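Local atomic coordinates of putative silent information regulator 2 (PDB entry 5OL0), a protein that probably removes acetyl groups from lysine side chains of proteins in an NAD-dependent reaction, as a class I sirtuin thought to regulate gene expression. Residues A153-H158 against I184-V189; C157-S162 against C178-G183; P238-N243 against V280-D285; T219-H224 against E245-L250. All blocks are in the same frame, centred on the assembly; numbering follows the deposited sequence.

Contact 1: A153-H158 against I184-V189; sequences ACIECH and IVKPNV. With ZN (zinc ion), chain E.
The carbonyl oxygen of A153 is gripped twice from strand 185-187. K186 N donates to A153 O at 3.1 Å, tilted 33° out of the carbonyl plane, and V185 CA adds a C-H...O contact to A153 O at 3.5 Å. In return A153 N bonds K186 O at 2.9 Å, which makes A153 and K186 an antiparallel hydrogen-bonded pair. C154 and V185 form the non-hydrogen-bonded pair beside it, with V185 CG2 against C154 CA at 3.8 Å. One residue on, the N-H of I155 points straight at I184 O (N to O 3.0 Å, 179° at the hydrogen). The I155 side chain wraps round that oxygen. With CG1 set between backbone N and carbonyl carbon (chi1 74°), CD1 runs beside I184 CB at 4.1 Å, and CG2 meets K186 CG at 3.6 Å, where the lysine chain crosses at about a right angle. Beyond this, the bent end of K186 gives NZ to V189 O at 2.8 Å, to a water and to E194 in a salt bridge. C154 and C157 supply two of the four zinc thiolates, and C157 N bonds C154 SG, which ties the metal knuckle to the strand end. Strand 151-154 is central in a three-stranded antiparallel sheet, between 160-161 and 185-187; I155 and K186 lean on helix 78-83, I184 and P187 on helix 85-95.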
loop_
_atom_site.group_PDB
_atom_site.type_symbol
_atom_site.label_atom_id
_atom_site.label_comp_id
_atom_site.label_asym_id
_atom_site.label_seq_id
_atom_site.Cartn_x
_atom_site.Cartn_y
_atom_site.Cartn_z
ATOM N N ALA A 153 20.185 2.604 -0.096
ATOM C CA ALA A 153 21.230 1.581 -0.284
ATOM C C ALA A 153 21.712 1.537 -1.726
ATOM O O ALA A 153 20.979 1.919 -2.659
ATOM C CB ALA A 153 20.699 0.180 0.140
ATOM N N CYS A 154 22.949 1.077 -1.910
ATOM C CA CYS A 154 23.478 0.774 -3.252
ATOM C C CYS A 154 22.729 -0.355 -3.947
ATOM O O CYS A 154 22.496 -1.402 -3.364
ATOM C CB CYS A 154 24.928 0.324 -3.146
ATOM S SG CYS A 154 25.702 0.003 -4.757
ATOM N N ILE A 155 22.334 -0.155 -5.187
ATOM C CA ILE A 155 21.644 -1.224 -5.922
ATOM C C ILE A 155 22.608 -2.357 -6.359
ATOM O O ILE A 155 22.145 -3.448 -6.597
ATOM C CB ILE A 155 20.895 -0.702 -7.181
ATOM C CG1 ILE A 155 21.894 -0.359 -8.305
ATOM C CG2 ILE A 155 19.921 0.445 -6.794
ATOM C CD1 ILE A 155 21.276 0.213 -9.547
ATOM N N GLU A 156 23.908 -2.086 -6.530
ATOM C CA GLU A 156 24.865 -3.136 -6.946
ATOM C C GLU A 156 25.278 -4.009 -5.740
ATOM O O GLU A 156 25.054 -5.210 -5.757
ATOM C CB GLU A 156 26.118 -2.557 -7.677
ATOM C CG GLU A 156 25.927 -1.729 -8.971
ATOM C CD GLU A 156 24.862 -2.215 -9.981
ATOM O OE1 GLU A 156 24.377 -3.388 -9.970
ATOM O OE2 GLU A 156 24.492 -1.395 -10.854
ATOM N N CYS A 157 25.864 -3.419 -4.695
ATOM C CA CYS A 157 26.337 -4.184 -3.517
ATOM C C CYS A 157 25.436 -4.171 -2.290
ATOM O O CYS A 157 25.786 -4.792 -1.294
ATOM C CB CYS A 157 27.748 -3.714 -3.122
ATOM S SG CYS A 157 27.881 -2.095 -2.278
ATOM N N HIS A 158 24.304 -3.459 -2.328
ATOM C CA HIS A 158 23.355 -3.407 -1.194
ATOM C C HIS A 158 23.883 -2.767 0.128
ATOM O O HIS A 158 23.221 -2.829 1.174
ATOM C CB HIS A 158 22.692 -4.788 -0.995
ATOM C CG HIS A 158 22.002 -5.292 -2.235
ATOM N ND1 HIS A 158 20.858 -4.708 -2.745
ATOM C CD2 HIS A 158 22.332 -6.277 -3.100
ATOM C CE1 HIS A 158 20.504 -5.319 -3.858
ATOM N NE2 HIS A 158 21.380 -6.278 -4.094
ATOM N N ILE A 184 25.117 3.005 -8.185
ATOM C CA ILE A 184 24.024 3.938 -7.996
ATOM C C ILE A 184 23.227 3.619 -6.730
ATOM O O ILE A 184 22.823 2.459 -6.514
ATOM C CB ILE A 184 23.047 3.885 -9.175
ATOM C CG1 ILE A 184 23.677 4.541 -10.415
ATOM C CG2 ILE A 184 21.739 4.639 -8.830
ATOM C CD1 ILE A 184 23.104 3.991 -11.719
ATOM N N VAL A 185 23.001 4.645 -5.917
ATOM C CA VAL A 185 22.221 4.522 -4.667
ATOM C C VAL A 185 20.805 5.005 -4.964
ATOM O O VAL A 185 20.564 5.942 -5.811
ATOM C CB VAL A 185 22.893 5.285 -3.509
ATOM C CG1 VAL A 185 21.949 5.544 -2.322
ATOM C CG2 VAL A 185 24.116 4.496 -3.035
ATOM N N LYS A 186 19.860 4.343 -4.300
ATOM C CA LYS A 186 18.495 4.807 -4.244
ATOM C C LYS A 186 17.915 4.548 -2.879
ATOM O O LYS A 186 18.450 3.704 -2.119
ATOM C CB LYS A 186 17.643 4.175 -5.348
ATOM C CG LYS A 186 17.563 2.660 -5.309
ATOM C CD LYS A 186 16.307 2.212 -6.049
ATOM C CE LYS A 186 16.265 0.696 -6.111
ATOM N NZ LYS A 186 16.025 0.076 -4.777
ATOM N N PRO A 187 16.821 5.265 -2.552
ATOM C CA PRO A 187 16.020 4.871 -1.389
ATOM C C PRO A 187 15.581 3.452 -1.523
ATOM O O PRO A 187 15.520 2.931 -2.674
ATOM C CB PRO A 187 14.829 5.801 -1.453
ATOM C CG PRO A 187 15.324 6.983 -2.173
ATOM C CD PRO A 187 16.253 6.444 -3.228
ATOM N N ASN A 188 15.298 2.812 -0.405
ATOM C CA ASN A 188 14.968 1.377 -0.363
ATOM C C ASN A 188 13.533 1.178 -0.768
ATOM O O ASN A 188 12.736 0.636 -0.016
ATOM C CB ASN A 188 15.278 0.736 1.026
ATOM C CG ASN A 188 16.791 0.577 1.279
ATOM O OD1 ASN A 188 17.613 0.781 0.361
ATOM N ND2 ASN A 188 17.177 0.259 2.524
ATOM N N VAL A 189 13.184 1.701 -1.932
ATOM C CA VAL A 189 11.949 1.329 -2.637
ATOM C C VAL A 189 12.256 0.090 -3.446
ATOM O O VAL A 189 13.279 0.033 -4.058
ATOM C CB VAL A 189 11.473 2.440 -3.565
ATOM C CG1 VAL A 189 10.263 1.990 -4.366
ATOM C CG2 VAL A 189 11.086 3.633 -2.718
HETATM ZN ZN ZN E . 27.799 -0.496 -3.892
HETATM O O HOH W 1 18.117 0.544 -2.665
#

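Contact 2: C157-S162 against C178-G183; sequences CHTPFS and CSTCGG. With ZN (zinc ion), chain E.
C157 and C178 meet at the zinc ion as neighbouring ligands of a Cys4 site built from two CxxC knuckles, the zinc-binding module of sirtuins. The metal is held by C157 SG and by C178 SG at 2.3 Å, and C181 SG lies 2.4 Å from zinc; C154 completes the four. No hydrogen bond joins the two segments directly, so the ion does the linking. The second knuckle reaches it with two different torsions: C178 has SG opposite the backbone N (chi1 -170°), whereas C181 folds SG back between its N and carbonyl carbon (chi1 82°). Backbone N-H groups stand behind the sulfurs. T180 N donates to C178 SG at 3.5 Å and C181 N to C178 SG at 3.6 Å, a pair of bonds that fixes the turn and would be expected to draw off some of the thiolate's negative charge. A weak bond from G183 N to C181 SG adds to this, and C178 N closes the loop on G183 O at 2.8 Å. Further out, R177 holds G182 O, and F161 pairs through its backbone with A152 while its ring rests on N166 and E169 of helix 163-171. S162 sits at the N-cap of that helix, its OG bonded to Q165 N. At the metal itself, the closest approach between the two segments is sulfur to sulfur, C157 SG lying 3.5 Å from C178 SG.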
loop_
_atom_site.group_PDB
_atom_site.type_symbol
_atom_site.label_atom_id
_atom_site.label_comp_id
_atom_site.label_asym_id
_atom_site.label_seq_id
_atom_site.Cartn_x
_atom_site.Cartn_y
_atom_site.Cartn_z
ATOM N N CYS A 157 25.864 -3.419 -4.695
ATOM C CA CYS A 157 26.337 -4.184 -3.517
ATOM C C CYS A 157 25.436 -4.171 -2.290
ATOM O O CYS A 157 25.786 -4.792 -1.294
ATOM C CB CYS A 157 27.748 -3.714 -3.122
ATOM S SG CYS A 157 27.881 -2.095 -2.278
ATOM N N HIS A 158 24.304 -3.459 -2.328
ATOM C CA HIS A 158 23.355 -3.407 -1.194
ATOM C C HIS A 158 23.883 -2.767 0.128
ATOM O O HIS A 158 23.221 -2.829 1.174
ATOM C CB HIS A 158 22.692 -4.788 -0.995
ATOM C CG HIS A 158 22.002 -5.292 -2.235
ATOM N ND1 HIS A 158 20.858 -4.708 -2.745
ATOM C CD2 HIS A 158 22.332 -6.277 -3.100
ATOM C CE1 HIS A 158 20.504 -5.319 -3.858
ATOM N NE2 HIS A 158 21.380 -6.278 -4.094
ATOM N N THR A 159 25.028 -2.088 0.065
ATOM C CA THR A 159 25.561 -1.388 1.249
ATOM C C THR A 159 24.682 -0.146 1.577
ATOM O O THR A 159 24.551 0.750 0.704
ATOM C CB THR A 159 26.990 -0.839 1.028
ATOM O OG1 THR A 159 27.865 -1.911 0.675
ATOM C CG2 THR A 159 27.525 -0.122 2.287
ATOM N N PRO A 160 24.169 -0.056 2.829
ATOM C CA PRO A 160 23.409 1.122 3.248
ATOM C C PRO A 160 24.145 2.426 3.001
ATOM O O PRO A 160 25.389 2.475 2.987
ATOM C CB PRO A 160 23.219 0.904 4.752
ATOM C CG PRO A 160 23.200 -0.582 4.882
ATOM C CD PRO A 160 24.292 -1.009 3.953
ATOM N N PHE A 161 23.333 3.451 2.758
ATOM C CA PHE A 161 23.765 4.789 2.482
ATOM C C PHE A 161 22.879 5.699 3.328
ATOM O O PHE A 161 21.694 5.432 3.490
ATOM C CB PHE A 161 23.574 5.015 1.019
ATOM C CG PHE A 161 24.148 6.298 0.495
ATOM C CD1 PHE A 161 23.382 7.470 0.479
ATOM C CD2 PHE A 161 25.430 6.327 -0.057
ATOM C CE1 PHE A 161 23.911 8.642 -0.060
ATOM C CE2 PHE A 161 25.957 7.474 -0.599
ATOM C CZ PHE A 161 25.203 8.642 -0.623
ATOM N N SER A 162 23.459 6.761 3.877
ATOM C CA SER A 162 22.710 7.773 4.626
ATOM C C SER A 162 21.497 8.330 3.869
ATOM O O SER A 162 21.635 8.983 2.837
ATOM C CB SER A 162 23.616 8.951 4.960
ATOM O OG SER A 162 22.828 10.025 5.494
ATOM N N CYS A 178 27.480 4.921 -4.273
ATOM C CA CYS A 178 28.044 4.071 -3.250
ATOM C C CYS A 178 29.519 4.418 -3.002
ATOM O O CYS A 178 30.253 4.623 -3.948
ATOM C CB CYS A 178 27.996 2.645 -3.765
ATOM S SG CYS A 178 28.377 1.349 -2.587
ATOM N N SER A 179 29.948 4.451 -1.746
ATOM C CA SER A 179 31.363 4.728 -1.399
ATOM C C SER A 179 32.211 3.442 -1.312
ATOM O O SER A 179 33.340 3.474 -0.825
ATOM C CB SER A 179 31.437 5.460 -0.066
ATOM O OG SER A 179 30.531 6.551 -0.046
ATOM N N THR A 180 31.641 2.316 -1.732
ATOM C CA THR A 180 32.326 1.037 -1.786
ATOM C C THR A 180 32.594 0.658 -3.249
ATOM O O THR A 180 33.735 0.341 -3.590
ATOM C CB THR A 180 31.521 -0.063 -1.059
ATOM O OG1 THR A 180 31.501 0.212 0.354
ATOM C CG2 THR A 180 32.123 -1.463 -1.311
ATOM N N CYS A 181 31.570 0.718 -4.110
ATOM C CA CYS A 181 31.673 0.216 -5.485
ATOM C C CYS A 181 31.359 1.240 -6.571
ATOM O O CYS A 181 31.363 0.901 -7.770
ATOM C CB CYS A 181 30.725 -0.993 -5.627
ATOM S SG CYS A 181 28.965 -0.621 -5.930
ATOM N N GLY A 182 31.048 2.482 -6.183
ATOM C CA GLY A 182 30.576 3.452 -7.157
ATOM C C GLY A 182 29.221 3.126 -7.780
ATOM O O GLY A 182 28.779 3.808 -8.720
ATOM N N GLY A 183 28.528 2.111 -7.271
ATOM C CA GLY A 183 27.175 1.865 -7.721
ATOM C C GLY A 183 26.202 3.022 -7.445
ATOM O O GLY A 183 26.447 3.914 -6.626
HETATM ZN ZN ZN E . 27.799 -0.496 -3.892
#

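Contact 3: P238-N243 against V280-D285; sequences PRVVMN and VLFRGD
F282 carries much of this strand pairing on the face it shares with V240, V280 and M242. Its CB lies 4.3 Å from M242 CG, on the neighbouring strand. From there CG sits beside the backbone N, opposite the carbonyl carbon (chi1 -69°), and the ring swings toward V240. V240 CG1 comes in at the ring edge, in the plane, 3.6 Å from F282 CE2. One face of the ring receives V280 CG2, 3.8 Å above the plane and toward the rim; V280 CG1 itself lies alongside V240 CG2. Helix 21-30, through L21, and N289 of helix 286-296 also pack on F282. On the other face of the sheet V241 CG1 meets L281 CD1 at 3.8 Å, with F254 close to both. The backbones join in parallel register through a ladder of four bonds: V280 N to R239 O, V241 N to V280 O, F282 N to V241 O and N243 N to F282 O. The shortest runs from F282 N to V241 O at 2.7 Å. Strand 279-282 is thereby attached as the outermost strand of the six-stranded parallel sheet of the Rossmann-like domain. The polar side chains gather at the strand ends, where R239 pairs with D279. Apolar branches thus fill the middle, while the carboxyl end presents N243, a likely NAD-binding residue, its OD1 bonded to the backbone N of E245, two residues on.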
loop_
_atom_site.group_PDB
_atom_site.type_symbol
_atom_site.label_atom_id
_atom_site.label_comp_id
_atom_site.label_asym_id
_atom_site.label_seq_id
_atom_site.Cartn_x
_atom_site.Cartn_y
_atom_site.Cartn_z
ATOM N N PRO A 238 -14.571 -13.600 4.010
ATOM C CA PRO A 238 -14.963 -12.394 3.322
ATOM C C PRO A 238 -13.758 -11.558 2.855
ATOM O O PRO A 238 -12.697 -11.499 3.560
ATOM C CB PRO A 238 -15.797 -11.618 4.343
ATOM C CG PRO A 238 -15.558 -12.275 5.645
ATOM C CD PRO A 238 -15.063 -13.646 5.394
ATOM N N ARG A 239 -13.922 -10.954 1.668
ATOM C CA ARG A 239 -12.911 -10.101 1.098
ATOM C C ARG A 239 -13.592 -8.793 0.722
ATOM O O ARG A 239 -14.501 -8.787 -0.074
ATOM C CB ARG A 239 -12.217 -10.765 -0.088
ATOM C CG ARG A 239 -11.685 -12.157 0.169
ATOM C CD ARG A 239 -10.783 -12.662 -0.955
ATOM N NE ARG A 239 -11.550 -12.864 -2.182
ATOM C CZ ARG A 239 -11.044 -13.363 -3.325
ATOM N NH1 ARG A 239 -9.779 -13.758 -3.436
ATOM N NH2 ARG A 239 -11.829 -13.510 -4.364
ATOM N N VAL A 240 -13.191 -7.702 1.356
ATOM C CA VAL A 240 -13.866 -6.438 1.230
ATOM C C VAL A 240 -12.959 -5.577 0.382
ATOM O O VAL A 240 -11.807 -5.358 0.750
ATOM C CB VAL A 240 -14.088 -5.786 2.643
ATOM C CG1 VAL A 240 -14.607 -4.378 2.505
ATOM C CG2 VAL A 240 -15.114 -6.599 3.415
ATOM N N VAL A 241 -13.443 -5.084 -0.746
ATOM C CA VAL A 241 -12.589 -4.264 -1.613
ATOM C C VAL A 241 -13.179 -2.878 -1.579
ATOM O O VAL A 241 -14.372 -2.726 -1.864
ATOM C CB VAL A 241 -12.512 -4.784 -3.049
ATOM C CG1 VAL A 241 -11.613 -3.883 -3.881
ATOM C CG2 VAL A 241 -12.019 -6.240 -3.054
ATOM N N MET A 242 -12.387 -1.905 -1.132
ATOM C CA MET A 242 -12.728 -0.467 -1.245
ATOM C C MET A 242 -11.907 0.183 -2.340
ATOM O O MET A 242 -10.695 0.397 -2.193
ATOM C CB MET A 242 -12.483 0.264 0.068
ATOM C CG MET A 242 -13.217 -0.304 1.264
ATOM S SD MET A 242 -12.889 0.628 2.785
ATOM C CE MET A 242 -14.116 -0.148 3.824
ATOM N N ASN A 243 -12.555 0.513 -3.459
ATOM C CA ASN A 243 -11.806 0.984 -4.636
ATOM C C ASN A 243 -12.758 1.825 -5.503
ATOM O O ASN A 243 -13.955 1.601 -5.472
ATOM C CB ASN A 243 -11.226 -0.219 -5.409
ATOM C CG ASN A 243 -10.019 0.149 -6.280
ATOM O OD1 ASN A 243 -10.189 0.742 -7.332
ATOM N ND2 ASN A 243 -8.807 -0.187 -5.840
ATOM N N VAL A 280 -17.129 -8.379 -1.614
ATOM C CA VAL A 280 -17.916 -7.179 -1.753
ATOM C C VAL A 280 -17.030 -6.025 -2.197
ATOM O O VAL A 280 -15.864 -5.949 -1.788
ATOM C CB VAL A 280 -18.657 -6.916 -0.438
ATOM C CG1 VAL A 280 -17.697 -6.703 0.701
ATOM C CG2 VAL A 280 -19.588 -5.756 -0.603
ATOM N N LEU A 281 -17.559 -5.194 -3.089
ATOM C CA LEU A 281 -16.907 -3.971 -3.568
ATOM C C LEU A 281 -17.632 -2.732 -3.107
ATOM O O LEU A 281 -18.826 -2.591 -3.364
ATOM C CB LEU A 281 -16.905 -3.923 -5.055
ATOM C CG LEU A 281 -16.266 -2.733 -5.739
ATOM C CD1 LEU A 281 -14.776 -2.636 -5.495
ATOM C CD2 LEU A 281 -16.554 -2.918 -7.212
ATOM N N PHE A 282 -16.936 -1.871 -2.366
ATOM C CA PHE A 282 -17.494 -0.630 -1.874
ATOM C C PHE A 282 -16.818 0.436 -2.688
ATOM O O PHE A 282 -15.609 0.690 -2.524
ATOM C CB PHE A 282 -17.207 -0.452 -0.390
ATOM C CG PHE A 282 -17.956 -1.430 0.492
ATOM C CD1 PHE A 282 -19.331 -1.405 0.556
ATOM C CD2 PHE A 282 -17.270 -2.351 1.276
ATOM C CE1 PHE A 282 -20.032 -2.284 1.368
ATOM C CE2 PHE A 282 -17.957 -3.221 2.137
ATOM C CZ PHE A 282 -19.338 -3.212 2.149
ATOM N N ARG A 283 -17.602 1.085 -3.564
ATOM C CA ARG A 283 -17.115 2.171 -4.445
ATOM C C ARG A 283 -17.100 3.479 -3.676
ATOM O O ARG A 283 -17.497 3.526 -2.526
ATOM C CB ARG A 283 -18.060 2.341 -5.626
ATOM C CG ARG A 283 -18.245 1.166 -6.540
ATOM C CD ARG A 283 -16.946 0.728 -7.154
ATOM N NE ARG A 283 -16.470 1.579 -8.260
ATOM C CZ ARG A 283 -16.709 1.384 -9.563
ATOM N NH1 ARG A 283 -17.460 0.389 -10.009
ATOM N NH2 ARG A 283 -16.168 2.205 -10.430
ATOM N N GLY A 284 -16.706 4.574 -4.304
ATOM C CA GLY A 284 -16.666 5.846 -3.581
ATOM C C GLY A 284 -15.320 6.063 -2.888
ATOM O O GLY A 284 -14.330 5.370 -3.135
ATOM N N ASP A 285 -15.285 7.067 -2.039
ATOM C CA ASP A 285 -14.096 7.482 -1.356
ATOM C C ASP A 285 -13.862 6.533 -0.173
ATOM O O ASP A 285 -14.676 6.459 0.791
ATOM C CB ASP A 285 -14.305 8.883 -0.824
ATOM C CG ASP A 285 -13.052 9.490 -0.223
ATOM O OD1 ASP A 285 -11.943 8.893 -0.193
ATOM O OD2 ASP A 285 -13.208 10.610 0.263
#

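Contact 4: T219-H224 against E245-L250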
loop_
_atom_site.group_PDB
_atom_site.type_symbol
_atom_site.label_atom_id
_atom_site.label_comp_id
_atom_site.label_asym_id
_atom_site.label_seq_id
_atom_site.Cartn_x
_atom_site.Cartn_y
_atom_site.Cartn_z
ATOM N N THR A 219 -6.086 -0.636 -3.781
ATOM C CA THR A 219 -4.991 -1.324 -4.444
ATOM C C THR A 219 -5.309 -1.720 -5.887
ATOM O O THR A 219 -6.464 -1.940 -6.231
ATOM C CB THR A 219 -4.629 -2.643 -3.752
ATOM O OG1 THR A 219 -3.537 -3.199 -4.491
ATOM C CG2 THR A 219 -5.728 -3.682 -3.908
ATOM N N SER A 220 -4.275 -2.025 -6.662
ATOM C CA SER A 220 -4.511 -2.350 -8.078
ATOM C C SER A 220 -4.795 -3.837 -8.437
ATOM O O SER A 220 -5.552 -4.115 -9.402
ATOM C CB SER A 220 -3.333 -1.800 -8.944
ATOM O OG SER A 220 -2.086 -2.407 -8.650
ATOM N N MET A 221 -4.144 -4.774 -7.758
ATOM C CA MET A 221 -4.074 -6.150 -8.299
ATOM C C MET A 221 -3.240 -6.320 -9.532
ATOM O O MET A 221 -3.297 -7.361 -10.131
ATOM C CB MET A 221 -5.468 -6.723 -8.686
ATOM C CG MET A 221 -6.524 -6.711 -7.602
ATOM S SD MET A 221 -6.026 -7.777 -6.237
ATOM C CE MET A 221 -6.040 -9.450 -6.952
ATOM N N GLN A 222 -2.492 -5.328 -9.987
ATOM C CA GLN A 222 -1.715 -5.543 -11.200
ATOM C C GLN A 222 -0.217 -5.552 -10.955
ATOM O O GLN A 222 0.541 -5.662 -11.918
ATOM C CB GLN A 222 -2.107 -4.501 -12.269
ATOM C CG GLN A 222 -3.614 -4.576 -12.552
ATOM C CD GLN A 222 -4.039 -3.891 -13.816
ATOM O OE1 GLN A 222 -3.862 -2.691 -13.945
ATOM N NE2 GLN A 222 -4.608 -4.656 -14.762
ATOM N N VAL A 223 0.213 -5.449 -9.689
ATOM C CA VAL A 223 1.633 -5.585 -9.326
ATOM C C VAL A 223 1.894 -6.835 -8.486
ATOM O O VAL A 223 1.265 -7.029 -7.439
ATOM C CB VAL A 223 2.123 -4.316 -8.591
ATOM C CG1 VAL A 223 3.568 -4.489 -8.178
ATOM C CG2 VAL A 223 1.973 -3.111 -9.503
ATOM N N HIS A 224 2.843 -7.668 -8.920
ATOM C CA HIS A 224 3.039 -8.993 -8.417
ATOM C C HIS A 224 4.395 -9.080 -7.818
ATOM O O HIS A 224 5.252 -8.328 -8.230
ATOM C CB HIS A 224 2.881 -9.992 -9.585
ATOM C CG HIS A 224 1.633 -9.786 -10.348
ATOM N ND1 HIS A 224 0.394 -10.034 -9.798
ATOM C CD2 HIS A 224 1.412 -9.298 -11.594
ATOM C CE1 HIS A 224 -0.533 -9.680 -10.667
ATOM N NE2 HIS A 224 0.057 -9.248 -11.767
ATOM N N GLU A 245 -12.484 1.679 -8.690
ATOM C CA GLU A 245 -12.550 0.878 -9.926
ATOM C C GLU A 245 -12.920 -0.547 -9.598
ATOM O O GLU A 245 -12.575 -1.033 -8.509
ATOM C CB GLU A 245 -11.163 0.799 -10.617
ATOM C CG GLU A 245 -10.537 2.083 -11.043
ATOM C CD GLU A 245 -9.384 1.822 -11.995
ATOM O OE1 GLU A 245 -8.327 1.356 -11.537
ATOM O OE2 GLU A 245 -9.523 2.033 -13.215
ATOM N N ARG A 246 -13.565 -1.221 -10.551
ATOM C CA ARG A 246 -13.923 -2.634 -10.442
ATOM C C ARG A 246 -12.619 -3.383 -10.767
ATOM O O ARG A 246 -12.265 -3.599 -11.936
ATOM C CB ARG A 246 -15.152 -2.953 -11.359
ATOM C CG ARG A 246 -15.397 -4.381 -11.878
ATOM C CD ARG A 246 -15.551 -5.340 -10.736
ATOM N NE ARG A 246 -15.905 -6.776 -10.917
ATOM C CZ ARG A 246 -15.078 -7.837 -10.924
ATOM N NH1 ARG A 246 -13.742 -7.724 -11.030
ATOM N NH2 ARG A 246 -15.614 -9.058 -10.892
ATOM N N VAL A 247 -11.886 -3.750 -9.708
ATOM C CA VAL A 247 -10.536 -4.380 -9.861
ATOM C C VAL A 247 -10.620 -5.890 -9.671
ATOM O O VAL A 247 -11.608 -6.380 -9.135
ATOM C CB VAL A 247 -9.454 -3.818 -8.890
ATOM C CG1 VAL A 247 -9.118 -2.346 -9.242
ATOM C CG2 VAL A 247 -9.855 -3.992 -7.428
ATOM N N GLY A 248 -9.570 -6.576 -10.125
ATOM C CA GLY A 248 -9.366 -8.015 -9.940
ATOM C C GLY A 248 -9.862 -8.996 -11.015
ATOM O O GLY A 248 -9.676 -10.217 -10.868
ATOM N N GLY A 249 -10.533 -8.504 -12.056
ATOM C CA GLY A 249 -11.188 -9.367 -13.053
ATOM C C GLY A 249 -12.060 -10.475 -12.432
ATOM O O GLY A 249 -12.787 -10.264 -11.446
ATOM N N LEU A 250 -11.921 -11.682 -12.976
ATOM C CA LEU A 250 -12.620 -12.848 -12.546
ATOM C C LEU A 250 -12.058 -13.476 -11.271
ATOM O O LEU A 250 -12.624 -14.419 -10.801
ATOM C CB LEU A 250 -12.639 -13.897 -13.711
ATOM C CG LEU A 250 -13.351 -13.398 -15.001
ATOM C CD1 LEU A 250 -13.261 -14.354 -16.215
ATOM C CD2 LEU A 250 -14.828 -13.088 -14.651
HETATM O O HOH W 2 -7.530 -5.326 -11.740
#
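M221 lays its CG over the backbone of G248, 3.9 Å from G248 CA, in a loop-to-loop contact at the carboxyl ends of the parallel strands. The methionine begins beside its own backbone N, opposite the carbonyl carbon (chi1 -55°), then bends at both of the next two torsions. The chain is therefore curled, and its early methylene, not SD or CE, does the touching; beyond the contact M221 also reaches F252. V247 answers from the other loop. Its CG1 stands opposite the carbonyl carbon and its CG2 in the cleft between N and C (chi1 -68°). That rotation sends CG1 to T219 O at 4.0 Å, and CG2 to M221 CG at 4.3 Å, while CB itself rests 3.9 Å from S220 O. Thus V247 covers two successive carbonyls with carbon alone. A single water supplies the polar link: it donates to S220 O at 3.3 Å and accepts from G248 N at 2.9 Å. Each loop also has bonds of its own. In 219-224 S220 OG takes Q222 N at 3.2 Å, an ST turn; in 245-250 R246 turns its guanidinium edge-on to G249 O, with NH1 at 2.7 Å from it. T219, S220 and E245 probably bind NAD, whereas V223 and H224 touch the bound acetylated peptide. With no direct hydrogen bond between them, the two loops meet through carbon contacts and one bridging water, so their mutual hold is light.

How the contacts relate
Contacts 1 and 2 belong to the zinc module and contacts 3 and 4 to the Rossmann-like domain. The first two share C157 and the metal, their centres 7 Å apart; contact 1 is buried strand pairing, contact 2 a surface site held by metal bonds. Contact 3 is the buried sheet edge, and contact 4 is a surface meeting of the loops that follow its strands or precede them. These two touch, V241 CG1 lying 4.0 Å from V247 CG2. Contacts 1 and 3, about 36 Å apart between centres, sit on opposite sides of the chain's centre. Backbone bonds rule in both of them, antiparallel in one and parallel in the other; contact 4 has a water instead.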